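Hypothetical protein (Nostoc punctiforme, PDB 2O62) is of unknown function but holds two domains of the calycin clan, the second related to a biogenesis factor for ATP synthase. Local coordinates at residues S4-E7 / C8-Q11; L110-R113 / N114-N118; L137-I140 / N141-L144; Q171-D174 / A175-M179. All blocks are in the same frame, centred on the assembly; numbering follows the deposited sequence.

The four contacts are local and follow one another along the chain; none nests in or crosses another. Contact 1 lies at the N terminus, on helix 5-10. Contact 2 closes the hairpin of strands 103-111 and 117-127, about 32 Å from contact 1 between centres. Both belong to the N-terminal DUF3598 part. Contact 3 is a tight turn in the loop that leads into the C-terminal barrel. Contact 4 closes the hairpin of strands 162-172 and 178-184 in that barrel. Only contacts 3 and 4 touch: Leu178 CD1 packs 3.9 Å from Ile140 CG2, and Leu144 CD2 meets both Leu178 and Gln171 CA. The loop is thereby tied to the second and third barrel strands.

Contact 1 (S4-E7 / C8-Q11); sequences SQWE and CFLQ
Trp6 packs against Phe9 and Leu10 in a local contact along helix 5-10, the short helix at the N terminus. The helix starts with a capping box. Ser4 is the N-cap, and its OG accepts from Glu7 N at 3.1 Å. Glu7 returns the bond: its OE1 takes the backbone N of Ser4 at 2.9 Å, on the anti side of the carboxylate. The first backbone bonds of the helix follow. Cys8 N donates to Ser4 O, Phe9 N to Gln5 O and Leu10 N to Trp6 O.

The side-chain packing centres on the indole. Trp6 CG is anti to the backbone N (chi1 -175°), and Phe9 CG takes nearly the same setting. The two side chains therefore leave the helix in the same direction, next to each other. Phe9 turns its edge to the face of the six-membered ring of Trp6, with the ring planes 70° apart. This is an edge-to-face pair, with centroids 5.2 Å apart. The closest carbons are Phe9 CD2 and Trp6 CZ3, at 3.7 Å. Leu10 covers the pyrrole end of the same indole face, with CD1 3.8 Å from Trp6 NE1. With an alanine here, Phe9 would probably lose the face its edge meets, Leu10 would lose part of its apolar cover, and Asn45 O would be left without the indole N-H.

That N-H bond joins the helix to the loop before strand 47-54. Trp6, Phe9 and Leu10 all rest on Val48 of that strand. On strand 71-73, Phe73 meets the Phe9 ring and gives its backbone N to Gln5 OE1.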
loop_
_atom_site.group_PDB
_atom_site.type_symbol
_atom_site.label_atom_id
_atom_site.label_comp_id
_atom_site.label_asym_id
_atom_site.label_seq_id
_atom_site.Cartn_x
_atom_site.Cartn_y
_atom_site.Cartn_z
ATOM N N SER A 4 -1.104 21.670 -0.583
ATOM C CA SER A 4 -1.913 21.314 0.582
ATOM C C SER A 4 -2.453 19.881 0.458
ATOM O O SER A 4 -2.572 19.340 -0.653
ATOM C CB SER A 4 -3.097 22.258 0.721
ATOM O OG SER A 4 -4.041 22.059 -0.332
ATOM N N GLN A 5 -2.799 19.268 1.588
ATOM C CA GLN A 5 -3.417 17.939 1.539
ATOM C C GLN A 5 -4.677 17.896 0.669
ATOM O O GLN A 5 -4.878 16.968 -0.033
ATOM C CB GLN A 5 -3.694 17.419 2.946
ATOM C CG GLN A 5 -2.417 17.067 3.678
ATOM C CD GLN A 5 -1.877 15.790 3.144
ATOM O OE1 GLN A 5 -2.510 14.769 3.273
ATOM N NE2 GLN A 5 -0.707 15.853 2.508
ATOM N N TRP A 6 -5.500 18.931 0.701
ATOM C CA TRP A 6 -6.691 18.996 -0.126
ATOM C C TRP A 6 -6.340 19.009 -1.607
ATOM O O TRP A 6 -6.947 18.284 -2.389
ATOM C CB TRP A 6 -7.500 20.215 0.241
ATOM C CG TRP A 6 -8.830 20.306 -0.497
ATOM C CD1 TRP A 6 -9.142 21.147 -1.547
ATOM C CD2 TRP A 6 -9.993 19.532 -0.242
ATOM N NE1 TRP A 6 -10.433 20.929 -1.950
ATOM C CE2 TRP A 6 -10.974 19.928 -1.181
ATOM C CE3 TRP A 6 -10.309 18.516 0.690
ATOM C CZ2 TRP A 6 -12.230 19.354 -1.216
ATOM C CZ3 TRP A 6 -11.553 17.952 0.659
ATOM C CH2 TRP A 6 -12.507 18.360 -0.301
ATOM N N GLU A 7 -5.342 19.803 -1.978
ATOM C CA GLU A 7 -4.896 19.856 -3.357
ATOM C C GLU A 7 -4.348 18.519 -3.833
ATOM O O GLU A 7 -4.580 18.138 -4.979
ATOM C CB GLU A 7 -3.877 20.967 -3.530
ATOM C CG GLU A 7 -4.543 22.315 -3.424
ATOM C CD GLU A 7 -3.595 23.456 -3.035
ATOM O OE1 GLU A 7 -2.419 23.202 -2.655
ATOM O OE2 GLU A 7 -4.053 24.626 -3.098
ATOM N N CYS A 8 -3.622 17.816 -2.963
ATOM C CA CYS A 8 -3.174 16.459 -3.280
ATOM C C CYS A 8 -4.338 15.521 -3.523
ATOM O O CYS A 8 -4.344 14.729 -4.470
ATOM C CB CYS A 8 -2.319 15.890 -2.162
ATOM S SG CYS A 8 -0.786 16.729 -1.822
ATOM N N PHE A 9 -5.330 15.592 -2.649
ATOM C CA PHE A 9 -6.537 14.801 -2.784
ATOM C C PHE A 9 -7.174 15.051 -4.147
ATOM O O PHE A 9 -7.539 14.098 -4.806
ATOM C CB PHE A 9 -7.473 15.117 -1.620
ATOM C CG PHE A 9 -8.871 14.554 -1.740
ATOM C CD1 PHE A 9 -9.103 13.265 -2.150
ATOM C CD2 PHE A 9 -9.943 15.340 -1.350
ATOM C CE1 PHE A 9 -10.383 12.739 -2.203
ATOM C CE2 PHE A 9 -11.240 14.843 -1.404
ATOM C CZ PHE A 9 -11.460 13.532 -1.831
ATOM N N LEU A 10 -7.267 16.310 -4.570
ATOM C CA LEU A 10 -7.848 16.625 -5.868
ATOM C C LEU A 10 -7.162 16.003 -7.077
ATOM O O LEU A 10 -7.761 15.933 -8.155
ATOM C CB LEU A 10 -7.911 18.137 -6.042
ATOM C CG LEU A 10 -8.774 18.886 -5.034
ATOM C CD1 LEU A 10 -8.727 20.386 -5.337
ATOM C CD2 LEU A 10 -10.221 18.421 -5.033
ATOM N N GLN A 11 -5.920 15.553 -6.929
ATOM C CA GLN A 11 -5.262 14.780 -7.977
ATOM C C GLN A 11 -6.009 13.507 -8.349
ATOM O O GLN A 11 -5.744 12.921 -9.414
ATOM C CB GLN A 11 -3.814 14.425 -7.596
ATOM C CG GLN A 11 -2.883 15.637 -7.487
ATOM C CD GLN A 11 -2.852 16.413 -8.794
ATOM O OE1 GLN A 11 -3.371 17.509 -8.888
ATOM N NE2 GLN A 11 -2.328 15.798 -9.824
HETATM O O HOH W 1 -4.172 19.193 -7.248
#

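Contact 2 (L110-R113 / N114-N118)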
loop_
_atom_site.group_PDB
_atom_site.type_symbol
_atom_site.label_atom_id
_atom_site.label_comp_id
_atom_site.label_asym_id
_atom_site.label_seq_id
_atom_site.Cartn_x
_atom_site.Cartn_y
_atom_site.Cartn_z
ATOM N N LEU A 110 -6.344 -6.296 6.407
ATOM C CA LEU A 110 -7.300 -6.472 7.487
ATOM C C LEU A 110 -6.775 -7.545 8.421
ATOM O O LEU A 110 -6.469 -8.658 7.981
ATOM C CB LEU A 110 -8.663 -6.875 6.941
ATOM C CG LEU A 110 -9.304 -5.910 5.955
ATOM C CD1 LEU A 110 -10.529 -6.547 5.382
ATOM C CD2 LEU A 110 -9.678 -4.567 6.616
ATOM N N PHE A 111 -6.610 -7.186 9.695
ATOM C CA PHE A 111 -6.128 -8.087 10.733
ATOM C C PHE A 111 -7.242 -8.418 11.702
ATOM O O PHE A 111 -8.122 -7.583 11.979
ATOM C CB PHE A 111 -4.914 -7.476 11.486
ATOM C CG PHE A 111 -3.674 -7.330 10.611
ATOM C CD1 PHE A 111 -3.619 -6.382 9.605
ATOM C CD2 PHE A 111 -2.588 -8.201 10.767
ATOM C CE1 PHE A 111 -2.501 -6.242 8.782
ATOM C CE2 PHE A 111 -1.476 -8.061 9.930
ATOM C CZ PHE A 111 -1.449 -7.086 8.943
ATOM N N ASP A 112 -7.154 -9.607 12.259
ATOM C CA ASP A 112 -8.130 -10.091 13.214
ATOM C C ASP A 112 -7.830 -9.673 14.644
ATOM O O ASP A 112 -6.925 -8.888 14.908
ATOM C CB ASP A 112 -8.319 -11.610 13.048
ATOM C CG ASP A 112 -7.145 -12.427 13.504
ATOM O OD1 ASP A 112 -6.388 -11.955 14.351
ATOM O OD2 ASP A 112 -7.015 -13.570 13.003
ATOM N N ARG A 113 -8.613 -10.178 15.581
ATOM C CA ARG A 113 -8.454 -9.775 16.969
ATOM C C ARG A 113 -7.211 -10.326 17.636
ATOM O O ARG A 113 -6.823 -9.814 18.676
ATOM C CB ARG A 113 -9.693 -10.153 17.772
ATOM C CG ARG A 113 -10.894 -9.393 17.307
ATOM C CD ARG A 113 -12.098 -9.736 18.109
ATOM N NE ARG A 113 -13.273 -9.300 17.389
ATOM C CZ ARG A 113 -13.710 -8.049 17.374
ATOM N NH1 ARG A 113 -13.069 -7.090 18.040
ATOM N NH2 ARG A 113 -14.769 -7.749 16.678
ATOM N N ASN A 114 -6.635 -11.379 17.068
ATOM C CA ASN A 114 -5.410 -11.975 17.583
ATOM C C ASN A 114 -4.183 -11.390 16.901
ATOM O O ASN A 114 -3.050 -11.869 17.085
ATOM C CB ASN A 114 -5.432 -13.484 17.403
ATOM C CG ASN A 114 -6.608 -14.147 18.105
ATOM O OD1 ASN A 114 -7.351 -14.920 17.493
ATOM N ND2 ASN A 114 -6.803 -13.833 19.372
ATOM N N GLY A 115 -4.399 -10.340 16.126
ATOM C CA GLY A 115 -3.321 -9.663 15.453
ATOM C C GLY A 115 -2.743 -10.392 14.257
ATOM O O GLY A 115 -1.618 -10.085 13.894
ATOM N N HIS A 116 -3.517 -11.274 13.595
ATOM C CA HIS A 116 -3.063 -11.978 12.405
ATOM C C HIS A 116 -3.783 -11.473 11.161
ATOM O O HIS A 116 -4.954 -11.130 11.219
ATOM C CB HIS A 116 -3.332 -13.468 12.542
ATOM C CG HIS A 116 -2.572 -14.118 13.643
ATOM N ND1 HIS A 116 -3.181 -14.870 14.618
ATOM C CD2 HIS A 116 -1.258 -14.107 13.941
ATOM C CE1 HIS A 116 -2.268 -15.328 15.456
ATOM N NE2 HIS A 116 -1.092 -14.872 15.071
ATOM N N LEU A 117 -3.091 -11.451 10.021
ATOM C CA LEU A 117 -3.714 -11.052 8.765
ATOM C C LEU A 117 -4.906 -11.970 8.458
ATOM O O LEU A 117 -4.797 -13.198 8.508
ATOM C CB LEU A 117 -2.708 -11.044 7.617
ATOM C CG LEU A 117 -3.203 -10.579 6.245
ATOM C CD1 LEU A 117 -3.476 -9.120 6.228
ATOM C CD2 LEU A 117 -2.142 -10.881 5.231
ATOM N N ASN A 118 -6.060 -11.340 8.239
ATOM C CA ASN A 118 -7.341 -12.024 7.991
ATOM C C ASN A 118 -7.762 -11.971 6.507
ATOM O O ASN A 118 -8.426 -12.848 6.018
ATOM C CB ASN A 118 -8.448 -11.385 8.831
ATOM C CG ASN A 118 -9.790 -12.088 8.692
ATOM O OD1 ASN A 118 -10.722 -11.525 8.120
ATOM N ND2 ASN A 118 -9.884 -13.325 9.174
HETATM O O HOH W 2 -7.325 -14.472 10.484
HETATM O O HOH W 3 -5.845 -15.632 14.393
#
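Asp112 turns its carboxylate toward Asn114 and His116 because CG sits between its backbone N and carbonyl carbon (chi1 71°). Leu117 CG is anti to its backbone N (chi1 -177°), a setting that lays its CD1 methyl over the Phe111 ring.

Two backbone N-H groups grip Asp112 OD1. Asn114 N lies 2.8 Å from OD1 and completes an Asx turn. His116 N is 3.0 Å from OD1 and comes from the opposite face of the carboxylate. OD2 turns to water: one molecule links it to His116 ND1, another to Asn118 ND2.

This is a beta hairpin between strands 103-111 and 117-127. Its type I turn runs from Asp112 to Gly115 and ends in a G1 bulge. Gly115 holds the positive phi that the bulge needs. Gly115 N bonds to Asp112 O, and Asp112 N to His116 O at 2.9 Å. Beyond the turn, Asn118 N donates to Leu110 O at 2.7 Å.

Leu117 CD1 makes a CH-pi contact over the face of Phe111, 4.1 Å from the ring centroid. Phe92 also meets the Phe111 ring. Asn114 O accepts from Lys226 NZ, just past strand 219-224.

Contact 3 (L137-I140 / N141-L144); sequences LLQI and NDLL
Gln139 and Ile140 fold back on Asp142 and Leu143 in a tight turn made of two successive backbone bonds, Asp142 N to Gln139 O at 2.9 Å and Leu143 N to Ile140 O at 2.8 Å, with a weak third from Leu144 N to Ile140 O.

Asp142 closes the turn with its side chain. Its CG is anti to its own carbonyl carbon (chi1 -68°), which swings the carboxylate back to the start of the turn. OD2 accepts from Gln139 N at 3.0 Å, from above the carboxylate plane. Gln139 and Asp142 are thus joined by two bonds, backbone N to O one way and backbone N to carboxylate the other. Replacing Asp142 with an alanine would probably leave Gln139 N without this acceptor and the first residues of the turn freer to move.

Apolar contacts flank the turn. Leu138 CD1 lies 4.1 Å from Leu143 CD2, and Ile140 CG2 lies 4.0 Å from Leu144 CD2.

The turn leads into barrel strand 145-155. There Trp147, in a G-x-W sequence like that of lipocalins, bonds to Leu143 O. Leu138 and Ile140 touch Leu214 of strand 210-214, Leu138 and Asp142 touch Leu240 of strand 233-242, and Leu143 and Leu144 lie on Ile170 of strand 162-172.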
loop_
_atom_site.group_PDB
_atom_site.type_symbol
_atom_site.label_atom_id
_atom_site.label_comp_id
_atom_site.label_asym_id
_atom_site.label_seq_id
_atom_site.Cartn_x
_atom_site.Cartn_y
_atom_site.Cartn_z
ATOM N N LEU A 137 0.602 -11.003 -12.722
ATOM C CA LEU A 137 0.726 -11.527 -11.385
ATOM C C LEU A 137 2.193 -11.406 -10.955
ATOM O O LEU A 137 3.077 -11.865 -11.676
ATOM C CB LEU A 137 0.369 -13.015 -11.389
ATOM C CG LEU A 137 0.672 -13.773 -10.087
ATOM C CD1 LEU A 137 -0.284 -13.345 -9.007
ATOM C CD2 LEU A 137 0.564 -15.310 -10.357
ATOM N N LEU A 138 2.452 -10.841 -9.783
ATOM C CA LEU A 138 3.827 -10.693 -9.319
ATOM C C LEU A 138 4.495 -12.039 -9.010
ATOM O O LEU A 138 3.894 -12.886 -8.363
ATOM C CB LEU A 138 3.869 -9.813 -8.086
ATOM C CG LEU A 138 5.227 -9.346 -7.565
ATOM C CD1 LEU A 138 5.995 -8.524 -8.565
ATOM C CD2 LEU A 138 5.010 -8.565 -6.300
ATOM N N GLN A 139 5.729 -12.208 -9.496
ATOM C CA GLN A 139 6.533 -13.404 -9.224
ATOM C C GLN A 139 7.838 -13.009 -8.543
ATOM O O GLN A 139 8.327 -11.913 -8.746
ATOM C CB GLN A 139 6.877 -14.104 -10.534
ATOM C CG GLN A 139 5.653 -14.529 -11.342
ATOM C CD GLN A 139 4.925 -15.719 -10.739
ATOM O OE1 GLN A 139 5.294 -16.230 -9.664
ATOM N NE2 GLN A 139 3.879 -16.182 -11.437
ATOM N N ILE A 140 8.411 -13.888 -7.745
ATOM C CA ILE A 140 9.719 -13.589 -7.117
ATOM C C ILE A 140 10.733 -13.175 -8.163
ATOM O O ILE A 140 11.510 -12.251 -7.985
ATOM C CB ILE A 140 10.313 -14.834 -6.411
ATOM C CG1 ILE A 140 9.431 -15.251 -5.264
ATOM C CG2 ILE A 140 11.710 -14.546 -5.868
ATOM C CD1 ILE A 140 9.194 -14.167 -4.293
ATOM N N ASN A 141 10.757 -13.911 -9.255
ATOM C CA ASN A 141 11.699 -13.596 -10.312
ATOM C C ASN A 141 11.574 -12.188 -10.899
ATOM O O ASN A 141 12.523 -11.662 -11.477
ATOM C CB ASN A 141 11.599 -14.644 -11.390
ATOM C CG ASN A 141 12.130 -15.976 -10.927
ATOM O OD1 ASN A 141 12.623 -16.111 -9.813
ATOM N ND2 ASN A 141 12.020 -16.966 -11.775
ATOM N N ASP A 142 10.424 -11.557 -10.746
ATOM C CA ASP A 142 10.272 -10.163 -11.172
ATOM C C ASP A 142 11.066 -9.198 -10.278
ATOM O O ASP A 142 11.290 -8.049 -10.650
ATOM C CB ASP A 142 8.806 -9.751 -11.102
ATOM C CG ASP A 142 7.948 -10.465 -12.128
ATOM O OD1 ASP A 142 8.429 -10.794 -13.256
ATOM O OD2 ASP A 142 6.752 -10.669 -11.818
ATOM N N LEU A 143 11.407 -9.640 -9.076
ATOM C CA LEU A 143 12.020 -8.761 -8.100
ATOM C C LEU A 143 13.512 -8.966 -7.924
ATOM O O LEU A 143 14.183 -8.074 -7.402
ATOM C CB LEU A 143 11.327 -8.880 -6.745
ATOM C CG LEU A 143 9.843 -8.560 -6.749
ATOM C CD1 LEU A 143 9.217 -8.824 -5.411
ATOM C CD2 LEU A 143 9.618 -7.107 -7.178
ATOM N N LEU A 144 14.033 -10.115 -8.358
ATOM C CA LEU A 144 15.426 -10.425 -8.109
ATOM C C LEU A 144 16.299 -9.384 -8.801
ATOM O O LEU A 144 16.056 -9.000 -9.954
ATOM C CB LEU A 144 15.792 -11.807 -8.633
ATOM C CG LEU A 144 15.056 -12.979 -8.014
ATOM C CD1 LEU A 144 15.417 -14.245 -8.738
ATOM C CD2 LEU A 144 15.392 -13.090 -6.534
#

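Contact 4 (Q171-D174 / A175-M179); sequences QLDD and AGRLM
Gln171 O accepts from Met179 N at 2.7 Å. Gln171 N donates back to Met179 O, so the two residues form an antiparallel hydrogen-bonded pair. Nearer the turn, Asp173 N donates to Arg177 O, also at 2.7 Å.

Leu172 and Leu178 form the next, non-hydrogen-bonded pair. Their side chains share a face of the sheet, with Leu172 CD2 3.7 Å from Leu178 CD1. On the other face, CE of Met179, a selenomethionine, lies 4.1 Å from Gln171 CG.

These bonds close the beta hairpin of strands 162-172 and 178-184, neighbours in the calycin-like barrel. A weak bond from Gly176 N to Asp173 O spans the turn. At the backbone angles of Gly176 a side chain would collide with the preceding carbonyl O. The peptide before Ala175 is modelled cis.

Asp173 and Arg177 pair across the turn. Arg177 bends at chi3 (-49°), which turns its guanidinium back toward Asp173 OD2. Asp173 OD2 forms a salt bridge to Arg177 NH2 at 3.1 Å, with the two group planes 84° apart. The other oxygen, OD1, is less surely placed, as it clashes with Ala175 CB. Asp173 and Arg177 also touch Thr192 of strand 187-196, and Leu172 reaches Ile195 of the same strand.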
loop_
_atom_site.group_PDB
_atom_site.type_symbol
_atom_site.label_atom_id
_atom_site.label_comp_id
_atom_site.label_asym_id
_atom_site.label_seq_id
_atom_site.Cartn_x
_atom_site.Cartn_y
_atom_site.Cartn_z
ATOM N N GLN A 171 18.150 -11.536 -3.755
ATOM C CA GLN A 171 18.772 -12.613 -4.472
ATOM C C GLN A 171 18.402 -13.952 -3.848
ATOM O O GLN A 171 18.140 -14.026 -2.647
ATOM C CB GLN A 171 20.294 -12.436 -4.501
ATOM C CG GLN A 171 20.793 -11.049 -5.066
ATOM C CD GLN A 171 20.651 -10.767 -6.633
ATOM O OE1 GLN A 171 20.135 -11.569 -7.454
ATOM N NE2 GLN A 171 21.148 -9.587 -7.021
ATOM N N LEU A 172 18.401 -15.007 -4.670
ATOM C CA LEU A 172 18.228 -16.350 -4.168
ATOM C C LEU A 172 19.591 -16.786 -3.675
ATOM O O LEU A 172 20.604 -16.460 -4.317
ATOM C CB LEU A 172 17.761 -17.307 -5.271
ATOM C CG LEU A 172 16.398 -16.941 -5.863
ATOM C CD1 LEU A 172 16.037 -17.899 -7.015
ATOM C CD2 LEU A 172 15.322 -16.959 -4.798
ATOM N N ASP A 173 19.635 -17.452 -2.522
ATOM C CA ASP A 173 20.854 -18.125 -2.084
ATOM C C ASP A 173 20.773 -19.572 -2.575
ATOM O O ASP A 173 19.967 -19.873 -3.453
ATOM C CB ASP A 173 21.088 -17.988 -0.571
ATOM C CG ASP A 173 20.124 -18.807 0.270
ATOM O OD1 ASP A 173 19.527 -19.781 -0.259
ATOM O OD2 ASP A 173 19.979 -18.454 1.475
ATOM N N ASP A 174 21.566 -20.485 -2.028
ATOM C CA ASP A 174 21.872 -21.680 -2.819
ATOM C C ASP A 174 21.606 -23.153 -2.408
ATOM O O ASP A 174 22.118 -24.011 -3.159
ATOM C CB ASP A 174 23.365 -21.589 -3.207
ATOM C CG ASP A 174 24.301 -21.739 -2.000
ATOM O OD1 ASP A 174 23.948 -22.451 -1.027
ATOM O OD2 ASP A 174 25.391 -21.123 -2.017
ATOM N N ALA A 175 20.876 -23.595 -1.363
ATOM C CA ALA A 175 19.732 -23.103 -0.568
ATOM C C ALA A 175 18.382 -22.787 -1.201
ATOM O O ALA A 175 17.410 -23.481 -0.895
ATOM C CB ALA A 175 20.146 -22.108 0.498
ATOM N N GLY A 176 18.271 -21.779 -2.059
ATOM C CA GLY A 176 16.983 -21.475 -2.685
ATOM C C GLY A 176 16.121 -20.604 -1.791
ATOM O O GLY A 176 14.951 -20.324 -2.083
ATOM N N ARG A 177 16.712 -20.152 -0.697
ATOM C CA ARG A 177 16.084 -19.154 0.138
ATOM C C ARG A 177 16.332 -17.789 -0.466
ATOM O O ARG A 177 17.168 -17.617 -1.340
ATOM C CB ARG A 177 16.645 -19.236 1.554
ATOM C CG ARG A 177 16.395 -20.602 2.241
ATOM C CD ARG A 177 16.907 -20.608 3.685
ATOM N NE ARG A 177 18.275 -20.084 3.752
ATOM C CZ ARG A 177 19.391 -20.791 3.948
ATOM N NH1 ARG A 177 19.363 -22.111 4.144
ATOM N NH2 ARG A 177 20.564 -20.154 3.966
ATOM N N LEU A 178 15.559 -16.830 -0.011
ATOM C CA LEU A 178 15.639 -15.468 -0.486
ATOM C C LEU A 178 16.517 -14.684 0.493
ATOM O O LEU A 178 16.417 -14.862 1.698
ATOM C CB LEU A 178 14.230 -14.889 -0.582
ATOM C CG LEU A 178 14.117 -13.647 -1.447
ATOM C CD1 LEU A 178 14.158 -14.043 -2.936
ATOM C CD2 LEU A 178 12.878 -12.813 -1.147
HETATM N N MSE A 179 17.442 -13.898 -0.045
HETATM C CA MSE A 179 18.243 -12.939 0.722
HETATM C C MSE A 179 17.757 -11.568 0.299
HETATM O O MSE A 179 17.733 -11.271 -0.886
HETATM C CB MSE A 179 19.715 -13.117 0.328
HETATM C CG MSE A 179 20.769 -12.427 1.205
HETATM SE SE MSE A 179 21.084 -10.493 0.915
HETATM C CE MSE A 179 20.943 -10.179 -1.076
#